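Local coordinates for protein major centromere autoantigen B (Homo sapiens, PDB 1HLV) that binds the CENP-B box DNA of human centromeres through two helix-turn-helix domains and kinks the DNA as it does so, at residues T9-S14 with V61-R66. Numbering follows the deposited sequence.
Sequences TFREKS and VASTCR. With nucleotides of chain A; nucleotides of chain B.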
ATOM      1  N   THR C   9       7.292   8.302   1.008  1.00 37.95           N
ATOM      2  CA  THR C   9       5.959   7.817   0.664  1.00 35.37           C
ATOM      3  C   THR C   9       6.022   7.169  -0.708  1.00 35.17           C
ATOM      4  O   THR C   9       6.959   7.392  -1.473  1.00 33.77           O
ATOM      5  CB  THR C   9       4.913   8.944   0.581  1.00 34.92           C
ATOM      6  OG1 THR C   9       5.234   9.813  -0.511  1.00 31.95           O
ATOM      7  CG2 THR C   9       4.860   9.734   1.882  1.00 33.82           C
ATOM      8  N   PHE C  10       5.018   6.368  -1.030  1.00 35.39           N
ATOM      9  CA  PHE C  10       5.010   5.725  -2.324  1.00 37.64           C
ATOM     10  C   PHE C  10       4.956   6.757  -3.433  1.00 38.77           C
ATOM     11  O   PHE C  10       5.552   6.559  -4.492  1.00 38.88           O
ATOM     12  CB  PHE C  10       3.859   4.723  -2.417  1.00 36.38           C
ATOM     13  CG  PHE C  10       4.144   3.441  -1.695  1.00 37.28           C
ATOM     14  CD1 PHE C  10       3.422   3.080  -0.567  1.00 37.63           C
ATOM     15  CD2 PHE C  10       5.186   2.615  -2.117  1.00 37.34           C
ATOM     16  CE1 PHE C  10       3.732   1.913   0.136  1.00 37.60           C
ATOM     17  CE2 PHE C  10       5.503   1.445  -1.421  1.00 37.89           C
ATOM     18  CZ  PHE C  10       4.776   1.096  -0.295  1.00 37.19           C
ATOM     19  N   ARG C  11       4.270   7.869  -3.184  1.00 38.95           N
ATOM     20  CA  ARG C  11       4.191   8.920  -4.184  1.00 40.90           C
ATOM     21  C   ARG C  11       5.584   9.533  -4.414  1.00 41.01           C
ATOM     22  O   ARG C  11       5.961   9.815  -5.549  1.00 40.99           O
ATOM     23  CB  ARG C  11       3.190   9.994  -3.748  1.00 43.63           C
ATOM     24  CG  ARG C  11       3.024  11.135  -4.741  1.00 47.23           C
ATOM     25  CD  ARG C  11       2.479  10.678  -6.097  1.00 52.00           C
ATOM     26  NE  ARG C  11       1.017  10.695  -6.161  1.00 57.20           N
ATOM     27  CZ  ARG C  11       0.226   9.663  -5.874  1.00 59.76           C
ATOM     28  NH1 ARG C  11       0.744   8.501  -5.496  1.00 58.62           N
ATOM     29  NH2 ARG C  11      -1.093   9.795  -5.964  1.00 59.02           N
ATOM     30  N   GLU C  12       6.354   9.711  -3.341  1.00 39.85           N
ATOM     31  CA  GLU C  12       7.697  10.283  -3.442  1.00 39.47           C
ATOM     32  C   GLU C  12       8.666   9.348  -4.173  1.00 39.45           C
ATOM     33  O   GLU C  12       9.469   9.790  -5.003  1.00 37.11           O
ATOM     34  CB  GLU C  12       8.248  10.608  -2.045  1.00 39.46           C
ATOM     35  CG  GLU C  12       7.664  11.862  -1.398  1.00 41.17           C
ATOM     36  CD  GLU C  12       7.852  11.896   0.122  1.00 44.13           C
ATOM     37  OE1 GLU C  12       7.794  13.001   0.708  1.00 46.13           O
ATOM     38  OE2 GLU C  12       8.042  10.823   0.737  1.00 44.18           O
ATOM     39  N   LYS C  13       8.598   8.058  -3.850  1.00 39.06           N
ATOM     40  CA  LYS C  13       9.466   7.080  -4.494  1.00 38.33           C
ATOM     41  C   LYS C  13       9.055   6.934  -5.955  1.00 37.16           C
ATOM     42  O   LYS C  13       9.882   6.692  -6.824  1.00 36.27           O
ATOM     43  CB  LYS C  13       9.405   5.735  -3.756  1.00 37.06           C
ATOM     44  CG  LYS C  13      10.250   5.732  -2.481  1.00 37.09           C
ATOM     45  CD  LYS C  13      10.104   4.458  -1.648  1.00 35.11           C
ATOM     46  CE  LYS C  13       8.716   4.364  -1.008  1.00 34.01           C
ATOM     47  NZ  LYS C  13       8.655   3.328   0.062  1.00 33.49           N
ATOM     48  N   SER C  14       7.773   7.104  -6.223  1.00 37.15           N
ATOM     49  CA  SER C  14       7.287   7.024  -7.588  1.00 39.29           C
ATOM     50  C   SER C  14       7.865   8.195  -8.406  1.00 40.83           C
ATOM     51  O   SER C  14       8.278   8.025  -9.558  1.00 39.85           O
ATOM     52  CB  SER C  14       5.762   7.087  -7.593  1.00 37.63           C
ATOM     53  OG  SER C  14       5.268   7.079  -8.911  1.00 40.17           O
ATOM     54  N   VAL C  61      -5.140   7.038  -3.494  1.00 41.27           N
ATOM     55  CA  VAL C  61      -4.972   8.380  -2.944  1.00 42.60           C
ATOM     56  C   VAL C  61      -4.164   8.401  -1.650  1.00 42.62           C
ATOM     57  O   VAL C  61      -3.696   9.459  -1.224  1.00 44.35           O
ATOM     58  CB  VAL C  61      -6.341   9.075  -2.696  1.00 43.78           C
ATOM     59  CG1 VAL C  61      -7.186   9.017  -3.964  1.00 44.35           C
ATOM     60  CG2 VAL C  61      -7.072   8.422  -1.525  1.00 45.36           C
ATOM     61  N   ALA C  62      -3.993   7.232  -1.037  1.00 41.53           N
ATOM     62  CA  ALA C  62      -3.237   7.121   0.208  1.00 39.20           C
ATOM     63  C   ALA C  62      -1.728   6.994  -0.027  1.00 37.99           C
ATOM     64  O   ALA C  62      -0.943   6.928   0.921  1.00 35.49           O
ATOM     65  CB  ALA C  62      -3.752   5.928   1.020  1.00 38.39           C
ATOM     66  N   SER C  63      -1.325   6.955  -1.292  1.00 38.31           N
ATOM     67  CA  SER C  63       0.092   6.842  -1.637  1.00 39.27           C
ATOM     68  C   SER C  63       0.835   8.089  -1.196  1.00 39.52           C
ATOM     69  O   SER C  63       2.067   8.120  -1.147  1.00 39.66           O
ATOM     70  CB  SER C  63       0.258   6.663  -3.143  1.00 39.74           C
ATOM     71  OG  SER C  63      -0.266   5.416  -3.557  1.00 43.59           O
ATOM     72  N   THR C  64       0.061   9.119  -0.891  1.00 39.83           N
ATOM     73  CA  THR C  64       0.586  10.394  -0.447  1.00 40.32           C
ATOM     74  C   THR C  64       1.060  10.284   0.995  1.00 39.09           C
ATOM     75  O   THR C  64       1.786  11.143   1.493  1.00 38.80           O
ATOM     76  CB  THR C  64      -0.513  11.472  -0.563  1.00 41.54           C
ATOM     77  OG1 THR C  64      -0.598  11.897  -1.924  1.00 45.12           O
ATOM     78  CG2 THR C  64      -0.220  12.676   0.320  1.00 44.80           C
ATOM     79  N   CYS C  65       0.672   9.201   1.651  1.00 38.45           N
ATOM     80  CA  CYS C  65       1.022   9.008   3.045  1.00 39.71           C
ATOM     81  C   CYS C  65       1.636   7.655   3.355  1.00 36.04           C
ATOM     82  O   CYS C  65       2.511   7.557   4.204  1.00 34.03           O
ATOM     83  CB  CYS C  65      -0.232   9.219   3.883  1.00 42.53           C
ATOM     84  SG  CYS C  65      -1.060  10.809   3.498  1.00 60.33           S
ATOM     85  N   ARG C  66       1.164   6.618   2.668  1.00 35.14           N
ATOM     86  CA  ARG C  66       1.660   5.258   2.860  1.00 35.13           C
ATOM     87  C   ARG C  66       3.123   5.204   2.449  1.00 35.62           C
ATOM     88  O   ARG C  66       3.501   5.766   1.425  1.00 37.17           O
ATOM     89  CB  ARG C  66       0.853   4.285   1.994  1.00 33.53           C
ATOM     90  CG  ARG C  66       1.088   2.829   2.314  1.00 32.01           C
ATOM     91  CD  ARG C  66       0.433   2.442   3.621  1.00 32.77           C
ATOM     92  NE  ARG C  66       0.720   1.055   3.986  1.00 35.30           N
ATOM     93  CZ  ARG C  66       0.060   0.372   4.917  1.00 34.46           C
ATOM     94  NH1 ARG C  66      -0.932   0.947   5.584  1.00 34.79           N
ATOM     95  NH2 ARG C  66       0.387  -0.888   5.174  1.00 34.20           N
TER
ATOM     96  P    DA A  13       3.290   3.452   7.072  1.00 32.73           P
ATOM     97  OP1  DA A  13       3.015   3.296   5.617  1.00 31.53           O
ATOM     98  OP2  DA A  13       2.809   4.655   7.797  1.00 33.12           O
ATOM     99  O5'  DA A  13       2.735   2.176   7.836  1.00 32.56           O
ATOM    100  C5'  DA A  13       3.025   0.878   7.359  1.00 33.48           C
ATOM    101  C4'  DA A  13       2.440  -0.158   8.286  1.00 33.41           C
ATOM    102  O4'  DA A  13       3.253  -0.305   9.476  1.00 32.63           O
ATOM    103  C3'  DA A  13       1.012   0.115   8.776  1.00 33.96           C
ATOM    104  O3'  DA A  13       0.345  -1.137   8.810  1.00 34.56           O
ATOM    105  C2'  DA A  13       1.224   0.556  10.212  1.00 30.69           C
ATOM    106  C1'  DA A  13       2.378  -0.354  10.588  1.00 31.19           C
ATOM    107  N9   DA A  13       3.130  -0.013  11.794  1.00 28.75           N
ATOM    108  C8   DA A  13       3.453   1.223  12.301  1.00 29.03           C
ATOM    109  N7   DA A  13       4.118   1.171  13.435  1.00 28.34           N
ATOM    110  C5   DA A  13       4.239  -0.189  13.688  1.00 27.50           C
ATOM    111  C6   DA A  13       4.827  -0.909  14.746  1.00 27.90           C
ATOM    112  N6   DA A  13       5.397  -0.333  15.809  1.00 29.25           N
ATOM    113  N1   DA A  13       4.799  -2.256  14.680  1.00 26.85           N
ATOM    114  C2   DA A  13       4.195  -2.833  13.633  1.00 26.30           C
ATOM    115  N3   DA A  13       3.588  -2.266  12.593  1.00 23.63           N
ATOM    116  C4   DA A  13       3.649  -0.929  12.679  1.00 25.85           C
ATOM    117  P    DA A  14      -1.252  -1.216   8.725  1.00 36.26           P
ATOM    118  OP1  DA A  14      -1.676  -1.204   7.304  1.00 32.19           O
ATOM    119  OP2  DA A  14      -1.831  -0.233   9.676  1.00 35.58           O
ATOM    120  O5'  DA A  14      -1.503  -2.687   9.281  1.00 37.47           O
ATOM    121  C5'  DA A  14      -0.727  -3.769   8.763  1.00 35.70           C
ATOM    122  C4'  DA A  14      -0.556  -4.852   9.799  1.00 35.73           C
ATOM    123  O4'  DA A  14       0.552  -4.528  10.679  1.00 35.22           O
ATOM    124  C3'  DA A  14      -1.784  -5.010  10.679  1.00 35.72           C
ATOM    125  O3'  DA A  14      -2.485  -6.216  10.503  1.00 37.62           O
ATOM    126  C2'  DA A  14      -1.275  -4.970  12.105  1.00 37.74           C
ATOM    127  C1'  DA A  14       0.229  -4.800  12.038  1.00 35.04           C
ATOM    128  N9   DA A  14       0.550  -3.602  12.817  1.00 34.63           N
ATOM    129  C8   DA A  14       0.357  -2.304  12.414  1.00 33.58           C
ATOM    130  N7   DA A  14       0.669  -1.417  13.324  1.00 33.27           N
ATOM    131  C5   DA A  14       1.114  -2.177  14.392  1.00 30.87           C
ATOM    132  C6   DA A  14       1.607  -1.821  15.658  1.00 31.56           C
ATOM    133  N6   DA A  14       1.755  -0.559  16.067  1.00 30.21           N
ATOM    134  N1   DA A  14       1.956  -2.818  16.497  1.00 30.76           N
ATOM    135  C2   DA A  14       1.825  -4.081  16.077  1.00 32.37           C
ATOM    136  N3   DA A  14       1.388  -4.541  14.904  1.00 33.34           N
ATOM    137  C4   DA A  14       1.047  -3.525  14.096  1.00 32.21           C
TER
ATOM    138  P    DA B  14      12.953   2.772   1.330  1.00 41.28           P
ATOM    139  OP1  DA B  14      11.744   3.616   1.189  1.00 41.74           O
ATOM    140  OP2  DA B  14      13.592   2.187   0.118  1.00 45.30           O
ATOM    141  O5'  DA B  14      14.055   3.584   2.145  1.00 41.65           O
ATOM    142  C5'  DA B  14      13.766   4.075   3.450  1.00 38.40           C
ATOM    143  C4'  DA B  14      15.034   4.251   4.249  1.00 37.52           C
ATOM    144  O4'  DA B  14      15.578   2.987   4.680  1.00 37.25           O
ATOM    145  C3'  DA B  14      16.177   4.961   3.539  1.00 37.12           C
ATOM    146  O3'  DA B  14      16.905   5.649   4.556  1.00 38.88           O
ATOM    147  C2'  DA B  14      16.982   3.800   2.979  1.00 36.67           C
ATOM    148  C1'  DA B  14      16.865   2.776   4.100  1.00 35.44           C
ATOM    149  N9   DA B  14      16.916   1.368   3.708  1.00 31.90           N
ATOM    150  C8   DA B  14      16.303   0.771   2.633  1.00 30.53           C
ATOM    151  N7   DA B  14      16.387  -0.537   2.640  1.00 29.90           N
ATOM    152  C5   DA B  14      17.132  -0.817   3.777  1.00 26.72           C
ATOM    153  C6   DA B  14      17.535  -2.024   4.365  1.00 27.12           C
ATOM    154  N6   DA B  14      17.189  -3.222   3.893  1.00 24.37           N
ATOM    155  N1   DA B  14      18.297  -1.959   5.482  1.00 27.63           N
ATOM    156  C2   DA B  14      18.597  -0.753   5.980  1.00 25.41           C
ATOM    157  N3   DA B  14      18.248   0.453   5.534  1.00 28.73           N
ATOM    158  C4   DA B  14      17.507   0.349   4.416  1.00 28.37           C
TER
HETATM  159  O   HOH W   1       3.992  12.089  -0.244  1.00 51.48           O
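Phe10 and Arg11, in the first turn of helix 10-22, give their amide hydrogens to carbonyls of the 61-66 loop, a clear case of a helix N-terminus satisfied from outside by a segment of the same chain distant in sequence. The helix opens the N-terminal helix-turn-helix domain, and the loop leads from helix 49-59 toward the second DNA-binding domain. Phe10 N reaches Arg66 O at 2.9 Å, nearly in line with the C=O bond (161°), whereas Arg11 N meets Ser63 O at 3.0 Å from above the carbonyl plane.

At the helix N-terminus Thr9, the N-cap, and Glu12 form a capping box. With chi1 at 66°, Thr9 OG1 lies between its own N and carbonyl carbon and accepts a hydrogen bond from Glu12 N; Glu12 OE2 in turn accepts one from Thr9 N at 2.6 Å, on the anti side of the carboxylate. A water joins Thr9 OG1 to Thr64 O, and the methyl CG2 of Thr9 rests against that same carbonyl oxygen.

The Arg66 chain travels alongside the Phe10 ring in the same direction, its guanidinium plane turned only 14° from the ring. Arg66 CB sits in the ring plane at its edge, and CG lies 3.5 Å from Phe10 CE1. From helix 49-59, Tyr59 meets the Phe10 ring almost parallel and Glu56 forms a salt bridge with Arg11 NH1, while Ser63 OG has the backbone carbonyls of Glu56 and Gly60 within hydrogen-bonding reach.

The contact lies beside the DNA backbone. Lys67 O and Thr68 O accept from Lys13 NZ and Arg66 NE, and Lys13 NZ also makes a weak bond to a DA14 phosphate of chain B. C5' of DA13 of chain A lies over one face of the Arg66 guanidinium; at the edge, NH1 and NH2 of Arg66 both grip OP1 of DA14 of chain A, at 2.9 and 3.0 Å.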